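Local atomic coordinates of serine acetyltransferase (PDB entry 6WYE), a protein that probably transfers the acetyl group of acetyl-CoA to L-serine, giving O-acetyl-L-serine in the first step of cysteine biosynthesis from serine. Residues A[68-73]-A[131-136]. Sequence-based numbering, arbitrary orientation.
Sequences SVLAYH and KGFHAI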
ATOM      1  N   SER A  68      -5.595 -23.737  -7.443  1.00 38.21           N
ATOM      2  CA  SER A  68      -4.654 -22.927  -6.680  1.00 38.06           C
ATOM      3  C   SER A  68      -4.421 -21.586  -7.365  1.00 34.53           C
ATOM      4  O   SER A  68      -4.334 -20.545  -6.700  1.00 32.21           O
ATOM      5  CB  SER A  68      -3.331 -23.699  -6.518  1.00 40.48           C
ATOM      6  OG  SER A  68      -2.414 -22.994  -5.697  1.00 44.27           O
ATOM      7  N   VAL A  69      -4.380 -21.590  -8.700  1.00 33.24           N
ATOM      8  CA  VAL A  69      -4.275 -20.340  -9.451  1.00 33.06           C
ATOM      9  C   VAL A  69      -5.490 -19.458  -9.181  1.00 33.69           C
ATOM     10  O   VAL A  69      -5.359 -18.271  -8.855  1.00 30.80           O
ATOM     11  CB  VAL A  69      -4.106 -20.635 -10.952  1.00 32.91           C
ATOM     12  CG1 VAL A  69      -4.279 -19.367 -11.786  1.00 31.34           C
ATOM     13  CG2 VAL A  69      -2.734 -21.276 -11.207  1.00 29.65           C
ATOM     14  N   LEU A  70      -6.688 -20.035  -9.279  1.00 35.40           N
ATOM     15  CA  LEU A  70      -7.903 -19.248  -9.085  1.00 34.15           C
ATOM     16  C   LEU A  70      -7.960 -18.656  -7.682  1.00 30.41           C
ATOM     17  O   LEU A  70      -8.197 -17.453  -7.510  1.00 27.34           O
ATOM     18  CB  LEU A  70      -9.124 -20.117  -9.350  1.00 35.72           C
ATOM     19  CG  LEU A  70     -10.473 -19.397  -9.204  1.00 37.22           C
ATOM     20  CD1 LEU A  70     -10.724 -18.454 -10.390  1.00 35.51           C
ATOM     21  CD2 LEU A  70     -11.577 -20.425  -9.085  1.00 34.88           C
ATOM     22  N   ALA A  71      -7.695 -19.477  -6.666  1.00 28.89           N
ATOM     23  CA  ALA A  71      -7.700 -18.971  -5.296  1.00 32.67           C
ATOM     24  C   ALA A  71      -6.715 -17.824  -5.137  1.00 30.91           C
ATOM     25  O   ALA A  71      -7.014 -16.821  -4.474  1.00 28.40           O
ATOM     26  CB  ALA A  71      -7.361 -20.096  -4.313  1.00 33.09           C
ATOM     27  N   TYR A  72      -5.535 -17.954  -5.748  1.00 28.44           N
ATOM     28  CA  TYR A  72      -4.523 -16.907  -5.650  1.00 30.14           C
ATOM     29  C   TYR A  72      -4.992 -15.622  -6.325  1.00 30.46           C
ATOM     30  O   TYR A  72      -4.911 -14.537  -5.743  1.00 30.01           O
ATOM     31  CB  TYR A  72      -3.215 -17.400  -6.262  1.00 31.90           C
ATOM     32  CG  TYR A  72      -2.005 -16.549  -5.968  1.00 32.22           C
ATOM     33  CD1 TYR A  72      -1.250 -16.757  -4.823  1.00 35.22           C
ATOM     34  CD2 TYR A  72      -1.596 -15.559  -6.852  1.00 31.92           C
ATOM     35  CE1 TYR A  72      -0.121 -15.985  -4.557  1.00 36.21           C
ATOM     36  CE2 TYR A  72      -0.459 -14.792  -6.602  1.00 33.24           C
ATOM     37  CZ  TYR A  72       0.268 -15.011  -5.458  1.00 37.25           C
ATOM     38  OH  TYR A  72       1.382 -14.248  -5.202  1.00 44.65           O
ATOM     39  N   HIS A  73      -5.486 -15.728  -7.539  1.00 29.32           N
ATOM     40  CA  HIS A  73      -5.902 -14.520  -8.290  1.00 31.23           C
ATOM     41  C   HIS A  73      -7.112 -13.857  -7.639  1.00 32.83           C
ATOM     42  O   HIS A  73      -7.111 -12.665  -7.530  1.00 33.91           O
ATOM     43  CB  HIS A  73      -6.169 -14.874  -9.741  1.00 29.77           C
ATOM     44  CG  HIS A  73      -6.134 -13.733 -10.685  1.00 27.09           C
ATOM     45  ND1 HIS A  73      -5.226 -12.740 -10.603  1.00 27.34           N
ATOM     46  CD2 HIS A  73      -6.879 -13.466 -11.761  1.00 24.66           C
ATOM     47  CE1 HIS A  73      -5.410 -11.917 -11.585  1.00 25.87           C
ATOM     48  NE2 HIS A  73      -6.413 -12.327 -12.291  1.00 24.94           N
ATOM     49  N   LYS A 131     -13.806 -10.037 -15.616  1.00 26.46           N
ATOM     50  CA  LYS A 131     -14.406  -9.731 -14.321  1.00 26.67           C
ATOM     51  C   LYS A 131     -15.649 -10.579 -14.028  1.00 27.16           C
ATOM     52  O   LYS A 131     -15.911 -10.901 -12.866  1.00 26.04           O
ATOM     53  CB  LYS A 131     -14.760  -8.238 -14.321  1.00 28.36           C
ATOM     54  CG  LYS A 131     -15.473  -7.678 -13.157  1.00 32.45           C
ATOM     55  CD  LYS A 131     -15.491  -6.122 -13.256  1.00 30.15           C
ATOM     56  CE  LYS A 131     -16.633  -5.594 -14.138  1.00 26.14           C
ATOM     57  NZ  LYS A 131     -16.837  -4.113 -13.940  1.00 28.30           N
ATOM     58  N   GLY A 132     -16.434 -10.929 -15.056  1.00 26.84           N
ATOM     59  CA  GLY A 132     -17.617 -11.754 -14.824  1.00 27.64           C
ATOM     60  C   GLY A 132     -17.271 -13.177 -14.415  1.00 29.01           C
ATOM     61  O   GLY A 132     -17.933 -13.768 -13.553  1.00 30.20           O
ATOM     62  N   PHE A 133     -16.225 -13.741 -15.018  1.00 28.87           N
ATOM     63  CA  PHE A 133     -15.707 -15.027 -14.562  1.00 28.54           C
ATOM     64  C   PHE A 133     -15.196 -14.947 -13.120  1.00 28.39           C
ATOM     65  O   PHE A 133     -15.470 -15.839 -12.306  1.00 31.40           O
ATOM     66  CB  PHE A 133     -14.601 -15.496 -15.512  1.00 31.41           C
ATOM     67  CG  PHE A 133     -13.892 -16.719 -15.032  1.00 30.22           C
ATOM     68  CD1 PHE A 133     -14.451 -17.976 -15.241  1.00 28.55           C
ATOM     69  CD2 PHE A 133     -12.680 -16.618 -14.354  1.00 29.26           C
ATOM     70  CE1 PHE A 133     -13.818 -19.115 -14.793  1.00 29.80           C
ATOM     71  CE2 PHE A 133     -12.032 -17.755 -13.893  1.00 30.65           C
ATOM     72  CZ  PHE A 133     -12.606 -19.009 -14.112  1.00 34.20           C
ATOM     73  N   HIS A 134     -14.460 -13.885 -12.774  1.00 27.08           N
ATOM     74  CA  HIS A 134     -13.995 -13.742 -11.396  1.00 26.83           C
ATOM     75  C   HIS A 134     -15.172 -13.679 -10.423  1.00 25.74           C
ATOM     76  O   HIS A 134     -15.175 -14.360  -9.391  1.00 26.65           O
ATOM     77  CB  HIS A 134     -13.124 -12.488 -11.248  1.00 25.33           C
ATOM     78  CG  HIS A 134     -11.920 -12.485 -12.135  1.00 28.14           C
ATOM     79  ND1 HIS A 134     -11.418 -11.336 -12.702  1.00 28.14           N
ATOM     80  CD2 HIS A 134     -11.126 -13.497 -12.564  1.00 27.86           C
ATOM     81  CE1 HIS A 134     -10.366 -11.639 -13.449  1.00 28.62           C
ATOM     82  NE2 HIS A 134     -10.165 -12.942 -13.377  1.00 28.21           N
ATOM     83  N   ALA A 135     -16.197 -12.887 -10.751  1.00 26.50           N
ATOM     84  CA  ALA A 135     -17.306 -12.705  -9.814  1.00 27.50           C
ATOM     85  C   ALA A 135     -18.058 -14.010  -9.585  1.00 29.14           C
ATOM     86  O   ALA A 135     -18.427 -14.328  -8.447  1.00 30.93           O
ATOM     87  CB  ALA A 135     -18.267 -11.629 -10.322  1.00 23.07           C
ATOM     88  N   ILE A 136     -18.291 -14.774 -10.659  1.00 24.72           N
ATOM     89  CA  ILE A 136     -18.995 -16.046 -10.535  1.00 27.51           C
ATOM     90  C   ILE A 136     -18.234 -16.982  -9.605  1.00 29.61           C
ATOM     91  O   ILE A 136     -18.814 -17.594  -8.702  1.00 31.73           O
ATOM     92  CB  ILE A 136     -19.181 -16.697 -11.925  1.00 30.16           C
ATOM     93  CG1 ILE A 136     -20.189 -15.940 -12.795  1.00 29.65           C
ATOM     94  CG2 ILE A 136     -19.584 -18.172 -11.794  1.00 29.15           C
ATOM     95  CD1 ILE A 136     -21.531 -15.776 -12.163  1.00 35.32           C
TER
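F133 makes the first touch along 131-136: its ring atom CE2 lies 3.8 Å from CD1 of L70, one methyl of the leucine meeting the ring obliquely. With CG anti to the backbone N in both residues (chi1 173° for F133), the ends of both side chains reach toward the other helix. One residue on, the ring of H134 offers its face to the edge of the H73 ring. The result is an offset edge-to-face pair with centroids 5.2 Å apart and planes at 82°. In it, CD2 of H73 comes within 3.7 Å of NE2 of H134. Rather than bonding to each other, the two imidazoles each use NE2 to bond a backbone carbonyl, that of L128 for H73 and L127 for H134, so consecutive residues of helix 124-129 anchor both rings within a buried interface. Thus segments 68-73 and 131-136, on helices 66-78 and 131-147 of the N-terminal helical domain, meet here through side chains, the CA atoms of L70 and H134 being 8.5 Å apart. Helix 100-116 packs on L70 through V106 and on F133 through L110 and I113, while F165 of helix 151-165 and N159 of a second subunit pack on H134.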